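Local atomic coordinates of reducing-end xylose-releasing exo-oligoxylanase Rex8A (Paenibacillus barcinonensis, PDB entry 6SUD), a protein that hydrolyses xylooligosaccharides from their reducing ends, releasing xylose and so taking part in the breakdown of xylan. Residues R68-M72 against R359-N363; R31-W36 against Y366-L371. The protein carries 1 engineered substitution. All coordinates share one frame; numbering follows the deposited sequence.

Contact 1: residues R68-M72 against R359-N363; sequences RSEGM and RYYDN. With XYP (beta-D-xylopyranose), chain J; XYP (beta-D-xylopyranose), chain K.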
loop_
_atom_site.group_PDB
_atom_site.type_symbol
_atom_site.label_atom_id
_atom_site.label_comp_id
_atom_site.label_asym_id
_atom_site.label_seq_id
_atom_site.Cartn_x
_atom_site.Cartn_y
_atom_site.Cartn_z
ATOM N N ARG A 68 11.666 -1.341 7.145
ATOM C CA ARG A 68 11.135 -0.093 6.534
ATOM C C ARG A 68 9.740 0.170 7.086
ATOM O O ARG A 68 9.020 -0.808 7.347
ATOM C CB ARG A 68 11.147 -0.232 5.012
ATOM C CG ARG A 68 12.553 -0.436 4.477
ATOM C CD ARG A 68 12.686 -0.594 2.986
ATOM N NE ARG A 68 14.103 -0.440 2.715
ATOM C CZ ARG A 68 14.631 0.041 1.606
ATOM N NH1 ARG A 68 13.853 0.395 0.594
ATOM N NH2 ARG A 68 15.941 0.190 1.531
ATOM N N SER A 69 9.375 1.441 7.267
ATOM C CA SER A 69 8.032 1.797 7.769
ATOM C C SER A 69 6.987 1.281 6.772
ATOM O O SER A 69 5.895 0.903 7.207
ATOM C CB SER A 69 7.908 3.264 8.046
ATOM O OG SER A 69 8.147 4.025 6.880
ATOM N N GLU A 70 7.326 1.240 5.479
ATOM C CA GLU A 70 6.477 0.603 4.433
ATOM C C GLU A 70 6.113 -0.825 4.884
ATOM O O GLU A 70 4.909 -1.157 4.968
ATOM C CB GLU A 70 7.248 0.632 3.113
ATOM C CG GLU A 70 6.699 -0.265 2.006
ATOM C CD GLU A 70 7.710 -0.485 0.892
ATOM O OE1 GLU A 70 8.739 -1.155 1.159
ATOM O OE2 GLU A 70 7.514 0.081 -0.227
ATOM N N GLY A 71 7.126 -1.660 5.129
ATOM C CA GLY A 71 6.916 -3.094 5.414
ATOM C C GLY A 71 6.239 -3.322 6.752
ATOM O O GLY A 71 5.381 -4.212 6.831
ATOM N N MET A 72 6.609 -2.544 7.764
ATOM C CA MET A 72 5.983 -2.613 9.114
ATOM C C MET A 72 4.483 -2.314 8.974
ATOM O O MET A 72 3.659 -3.099 9.473
ATOM C CB MET A 72 6.641 -1.628 10.083
ATOM C CG MET A 72 8.091 -1.947 10.408
ATOM S SD MET A 72 8.359 -3.602 11.122
ATOM C CE MET A 72 7.468 -3.459 12.665
ATOM N N ARG A 359 12.735 -11.102 -2.211
ATOM C CA ARG A 359 11.336 -11.600 -2.147
ATOM C C ARG A 359 10.397 -10.616 -1.453
ATOM O O ARG A 359 9.185 -10.691 -1.732
ATOM C CB ARG A 359 11.269 -12.931 -1.397
ATOM C CG ARG A 359 11.748 -12.862 0.046
ATOM C CD ARG A 359 11.661 -14.231 0.686
ATOM N NE ARG A 359 12.055 -14.248 2.080
ATOM C CZ ARG A 359 13.311 -14.340 2.522
ATOM N NH1 ARG A 359 14.326 -14.404 1.674
ATOM N NH2 ARG A 359 13.544 -14.358 3.824
ATOM N N TYR A 360 10.917 -9.761 -0.575
ATOM C CA TYR A 360 10.099 -8.928 0.340
ATOM C C TYR A 360 9.018 -8.177 -0.445
ATOM O O TYR A 360 7.822 -8.355 -0.150
ATOM C CB TYR A 360 10.992 -7.980 1.137
ATOM C CG TYR A 360 10.330 -6.716 1.625
ATOM C CD1 TYR A 360 9.500 -6.718 2.732
ATOM C CD2 TYR A 360 10.571 -5.506 0.996
ATOM C CE1 TYR A 360 8.896 -5.552 3.178
ATOM C CE2 TYR A 360 9.997 -4.328 1.439
ATOM C CZ TYR A 360 9.163 -4.351 2.540
ATOM O OH TYR A 360 8.615 -3.176 2.971
ATOM N N TYR A 361 9.414 -7.345 -1.407
ATOM C CA TYR A 361 8.463 -6.417 -2.073
ATOM C C TYR A 361 7.426 -7.207 -2.890
ATOM O O TYR A 361 6.199 -6.961 -2.817
ATOM C CB TYR A 361 9.225 -5.402 -2.921
ATOM C CG TYR A 361 8.345 -4.297 -3.438
ATOM C CD1 TYR A 361 7.741 -3.400 -2.568
ATOM C CD2 TYR A 361 8.147 -4.128 -4.793
ATOM C CE1 TYR A 361 6.931 -2.383 -3.042
ATOM C CE2 TYR A 361 7.342 -3.117 -5.283
ATOM C CZ TYR A 361 6.731 -2.240 -4.404
ATOM O OH TYR A 361 5.964 -1.234 -4.911
ATOM N N ASP A 362 7.890 -8.174 -3.664
ATOM C CA ASP A 362 6.990 -9.038 -4.472
ATOM C C ASP A 362 5.921 -9.656 -3.562
ATOM O O ASP A 362 4.750 -9.688 -3.936
ATOM C CB ASP A 362 7.781 -10.156 -5.152
ATOM C CG ASP A 362 8.804 -9.657 -6.154
ATOM O OD1 ASP A 362 9.941 -9.390 -5.744
ATOM O OD2 ASP A 362 8.449 -9.531 -7.343
ATOM N N ASN A 363 6.353 -10.208 -2.425
ATOM C CA ASN A 363 5.495 -11.031 -1.533
ATOM C C ASN A 363 4.496 -10.138 -0.784
ATOM O O ASN A 363 3.374 -10.612 -0.513
ATOM C CB ASN A 363 6.358 -11.875 -0.601
ATOM C CG ASN A 363 6.972 -13.049 -1.335
ATOM O OD1 ASN A 363 6.734 -13.228 -2.528
ATOM N ND2 ASN A 363 7.731 -13.869 -0.630
HETATM O O1 XYP J . 13.125 -3.127 -3.899
HETATM C C1 XYP J . 11.967 -2.373 -3.516
HETATM C C2 XYP J . 12.126 -1.989 -2.046
HETATM C C3 XYP J . 10.890 -1.243 -1.626
HETATM C C4 XYP J . 10.736 0.005 -2.465
HETATM C C5 XYP J . 10.739 -0.341 -3.948
HETATM O O2 XYP J . 12.294 -3.116 -1.162
HETATM O O3 XYP J . 10.994 -0.898 -0.244
HETATM O O4 XYP J . 9.507 0.619 -2.063
HETATM O O5 XYP J . 11.872 -1.159 -4.290
HETATM O O1 XYP K . 12.257 2.309 -0.828
HETATM C C1 XYP K . 11.152 2.995 -0.196
HETATM C C2 XYP K . 9.826 2.850 -0.947
HETATM C C3 XYP K . 8.722 3.688 -0.314
HETATM C C4 XYP K . 8.977 3.817 1.183
HETATM C C5 XYP K . 9.699 2.567 1.675
HETATM O O2 XYP K . 9.969 3.172 -2.336
HETATM O O3 XYP K . 7.466 3.059 -0.622
HETATM O O4 XYP K . 9.791 4.968 1.423
HETATM O O5 XYP K . 11.003 2.439 1.110
#
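E70 and Y360 reach each other because both side chains leave their helices with CG anti to the backbone N (chi1 166° for E70, 154° for Y360), and the glutamate stays extended beyond CG. The phenol of Y360 thus arrives with its hydroxyl end first: OH donates to E70 OE1 over 2.7 Å, meeting that oxygen on its anti side, 24° out of the carboxylate plane. The carboxylate and the ring are turned 46° against each other. G71 lies at the same ring edge, its CA 3.0 Å from Y360 OH; a CB here would run into the hydroxyl, which makes glycine the fitting residue.

Family 8 glycoside hydrolases have the (alpha/alpha)6-barrel fold, and here helices 69-81 and 359-373 meet at the xylose pocket, with E70, the inferred proton donor, in the first turn of helix 69-81. Two xyloses lie beside it. OE1 also accepts from O3 of the chain J xylose, and OE2 is reached by O4 of that sugar at 2.8 Å, so both carboxylate oxygens are engaged and the group is held against rotation. With an alanine here, the Y360 hydroxyl and these two sugar hydroxyls would probably lose the carboxylate they share, and the presumed acid would go with it.

Y361 suits its place as a flat platform: C5 of the chain J xylose lies over one face of its ring, while its OH is bonded to the carbonyl of S264. R68, at the N-cap position, sends an extended chain to the sugars, and NH1 donates to O3 of the chain J xylose at 3.2 Å. Its NE forms salt bridges with D66 and D61, which are likely to hold the guanidinium in place. D61 and H321 also bind xylose.

Contact 2: residues R31-W36 against Y366-L371; sequences RLEQTW and YFFTML. With EDO (1,2-ethanediol), chain C.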
loop_
_atom_site.group_PDB
_atom_site.type_symbol
_atom_site.label_atom_id
_atom_site.label_comp_id
_atom_site.label_asym_id
_atom_site.label_seq_id
_atom_site.Cartn_x
_atom_site.Cartn_y
_atom_site.Cartn_z
ATOM N N ARG A 31 -5.916 -21.492 0.443
ATOM C CA ARG A 31 -4.809 -20.843 -0.310
ATOM C C ARG A 31 -4.425 -19.551 0.420
ATOM O O ARG A 31 -3.220 -19.297 0.561
ATOM C CB ARG A 31 -5.207 -20.588 -1.767
ATOM C CG ARG A 31 -4.112 -19.956 -2.614
ATOM C CD ARG A 31 -2.896 -20.847 -2.820
ATOM N NE ARG A 31 -1.923 -20.138 -3.647
ATOM C CZ ARG A 31 -1.976 -20.053 -4.975
ATOM N NH1 ARG A 31 -1.048 -19.364 -5.619
ATOM N NH2 ARG A 31 -2.954 -20.642 -5.656
ATOM N N LEU A 32 -5.423 -18.798 0.887
ATOM C CA LEU A 32 -5.182 -17.512 1.578
ATOM C C LEU A 32 -4.484 -17.820 2.902
ATOM O O LEU A 32 -3.441 -17.212 3.191
ATOM C CB LEU A 32 -6.494 -16.758 1.810
ATOM C CG LEU A 32 -6.302 -15.458 2.590
ATOM C CD1 LEU A 32 -5.294 -14.558 1.889
ATOM C CD2 LEU A 32 -7.603 -14.724 2.806
ATOM N N GLU A 33 -5.010 -18.788 3.647
ATOM C CA GLU A 33 -4.420 -19.187 4.943
ATOM C C GLU A 33 -2.975 -19.644 4.727
ATOM O O GLU A 33 -2.146 -19.285 5.557
ATOM C CB GLU A 33 -5.296 -20.240 5.611
ATOM C CG GLU A 33 -4.542 -21.125 6.579
ATOM C CD GLU A 33 -4.035 -20.387 7.805
ATOM O OE1 GLU A 33 -3.432 -21.030 8.681
ATOM O OE2 GLU A 33 -4.239 -19.167 7.883
ATOM N N GLN A 34 -2.698 -20.418 3.672
ATOM C CA GLN A 34 -1.333 -20.945 3.426
ATOM C C GLN A 34 -0.403 -19.810 2.997
ATOM O O GLN A 34 0.806 -19.872 3.332
ATOM C CB GLN A 34 -1.291 -22.051 2.374
ATOM C CG GLN A 34 0.047 -22.775 2.391
ATOM C CD GLN A 34 0.505 -23.095 3.797
ATOM O OE1 GLN A 34 1.521 -22.589 4.266
ATOM N NE2 GLN A 34 -0.257 -23.916 4.504
ATOM N N THR A 35 -0.919 -18.783 2.317
ATOM C CA THR A 35 -0.049 -17.649 1.924
ATOM C C THR A 35 0.403 -16.950 3.209
ATOM O O THR A 35 1.612 -16.678 3.367
ATOM C CB THR A 35 -0.748 -16.684 0.964
ATOM O OG1 THR A 35 -1.204 -17.432 -0.162
ATOM C CG2 THR A 35 0.166 -15.548 0.555
ATOM N N TRP A 36 -0.547 -16.708 4.110
ATOM C CA TRP A 36 -0.261 -16.131 5.446
ATOM C C TRP A 36 0.832 -16.941 6.146
ATOM O O TRP A 36 1.807 -16.353 6.596
ATOM C CB TRP A 36 -1.518 -16.069 6.320
ATOM C CG TRP A 36 -1.177 -15.748 7.743
ATOM C CD1 TRP A 36 -0.905 -16.658 8.724
ATOM C CD2 TRP A 36 -0.948 -14.449 8.336
ATOM N NE1 TRP A 36 -0.557 -16.025 9.884
ATOM C CE2 TRP A 36 -0.560 -14.674 9.676
ATOM C CE3 TRP A 36 -1.011 -13.129 7.878
ATOM C CZ2 TRP A 36 -0.274 -13.636 10.559
ATOM C CZ3 TRP A 36 -0.738 -12.103 8.755
ATOM C CH2 TRP A 36 -0.376 -12.353 10.076
ATOM N N TYR A 366 1.928 -9.406 -3.551
ATOM C CA TYR A 366 1.287 -10.742 -3.721
ATOM C C TYR A 366 0.192 -10.922 -2.663
ATOM O O TYR A 366 -0.973 -11.207 -3.020
ATOM C CB TYR A 366 2.324 -11.865 -3.614
ATOM C CG TYR A 366 1.847 -13.272 -3.901
ATOM C CD1 TYR A 366 1.194 -14.029 -2.940
ATOM C CD2 TYR A 366 2.086 -13.864 -5.127
ATOM C CE1 TYR A 366 0.776 -15.327 -3.190
ATOM C CE2 TYR A 366 1.682 -15.160 -5.396
ATOM C CZ TYR A 366 1.028 -15.899 -4.425
ATOM O OH TYR A 366 0.634 -17.182 -4.679
ATOM N N PHE A 367 0.528 -10.752 -1.391
ATOM C CA PHE A 367 -0.439 -11.018 -0.297
ATOM C C PHE A 367 -1.655 -10.097 -0.404
ATOM O O PHE A 367 -2.800 -10.568 -0.224
ATOM C CB PHE A 367 0.195 -10.904 1.084
ATOM C CG PHE A 367 -0.761 -11.393 2.135
ATOM C CD1 PHE A 367 -0.917 -12.744 2.366
ATOM C CD2 PHE A 367 -1.572 -10.514 2.820
ATOM C CE1 PHE A 367 -1.836 -13.210 3.291
ATOM C CE2 PHE A 367 -2.469 -10.978 3.770
ATOM C CZ PHE A 367 -2.597 -12.325 4.001
ATOM N N PHE A 368 -1.441 -8.812 -0.682
ATOM C CA PHE A 368 -2.563 -7.850 -0.803
ATOM C C PHE A 368 -3.463 -8.263 -1.963
ATOM O O PHE A 368 -4.700 -8.168 -1.821
ATOM C CB PHE A 368 -2.076 -6.419 -0.963
ATOM C CG PHE A 368 -1.440 -5.854 0.282
ATOM C CD1 PHE A 368 -2.116 -5.837 1.497
ATOM C CD2 PHE A 368 -0.185 -5.277 0.218
ATOM C CE1 PHE A 368 -1.532 -5.284 2.627
ATOM C CE2 PHE A 368 0.388 -4.703 1.343
ATOM C CZ PHE A 368 -0.279 -4.727 2.546
ATOM N N THR A 369 -2.881 -8.776 -3.045
ATOM C CA THR A 369 -3.683 -9.296 -4.184
ATOM C C THR A 369 -4.442 -10.568 -3.762
ATOM O O THR A 369 -5.593 -10.736 -4.189
ATOM C CB THR A 369 -2.839 -9.521 -5.441
ATOM O OG1 THR A 369 -2.283 -8.259 -5.803
ATOM C CG2 THR A 369 -3.666 -10.052 -6.592
ATOM N N MET A 370 -3.829 -11.459 -2.988
ATOM C CA MET A 370 -4.492 -12.726 -2.568
ATOM C C MET A 370 -5.692 -12.373 -1.681
ATOM O O MET A 370 -6.804 -12.945 -1.874
ATOM C CB MET A 370 -3.509 -13.644 -1.832
ATOM C CG MET A 370 -4.039 -15.041 -1.541
ATOM S SD MET A 370 -4.433 -16.000 -3.021
ATOM C CE MET A 370 -2.786 -16.351 -3.621
ATOM N N LEU A 371 -5.490 -11.430 -0.763
ATOM C CA LEU A 371 -6.599 -10.875 0.059
ATOM C C LEU A 371 -7.706 -10.341 -0.850
ATOM O O LEU A 371 -8.844 -10.768 -0.702
ATOM C CB LEU A 371 -6.052 -9.749 0.935
ATOM C CG LEU A 371 -5.442 -10.166 2.264
ATOM C CD1 LEU A 371 -5.001 -8.930 3.037
ATOM C CD2 LEU A 371 -6.422 -10.979 3.085
HETATM C C1 EDO C . -1.325 -16.568 14.338
HETATM O O1 EDO C . -0.090 -17.022 14.867
HETATM C C2 EDO C . -1.155 -16.362 12.938
HETATM O O2 EDO C . -0.662 -17.539 12.333
HETATM O O HOH W 1 0.052 -18.834 -2.009
#
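The helical segments 31-36 and 366-371 run nearly antiparallel, at 158° with their axes 10.2 Å apart, bringing L32 opposite M370 and T35 opposite F367. The short, branched T35 fits against the rings of Y366 and F367: its CG2 presses on the edge of the F367 ring, 3.5 Å from CD1, and also meets the edge of Y366. Its OG1, buried, donates to R31 O at 2.8 Å, entering from the face opposite to that used by T35 N. L32 and M370 lie alongside each other, pointing opposite ways, with L32 CD1 3.7 Å from M370 CG, and L32 CD2 touches L371 CD2. Two turns in its chain (chi2 62°, chi3 72°) let flexible M370 set CE above one face of the R31 guanidinium, toward its rim. A water bridges the polar rim, accepting from R31 NE and donating to T35 OG1 and Y366 OH. R31 NH2 and Y366 OH find further partners in the carbonyls of W349 and T351. Helix 25-41 thus packs along helix 359-373, whose neighbours also include helix 69-81, touched by F367 and L371, helix 322-331, touched by Y366, and helix 341-349, where F348 meets Y366 and M370.

Both contacts are buried and both draw on helix 359-373, whose first turn serves contact 1 and whose later turns serve contact 2; their centres lie 15 Å apart. Contact 1, nearer the middle of the chain, pairs that helix with helix 69-81 and relies on charged and hydroxyl groups directed at bound sugar, with little surface shared between the segments. In contact 2 the partner is helix 25-41, and more than twice as much area is buried, chiefly between aliphatic and aromatic side chains, with polar groups gathered along one border. One helix therefore presents tyrosines that line the xylose pocket at its start and a packing surface farther along, away from the annotated sites.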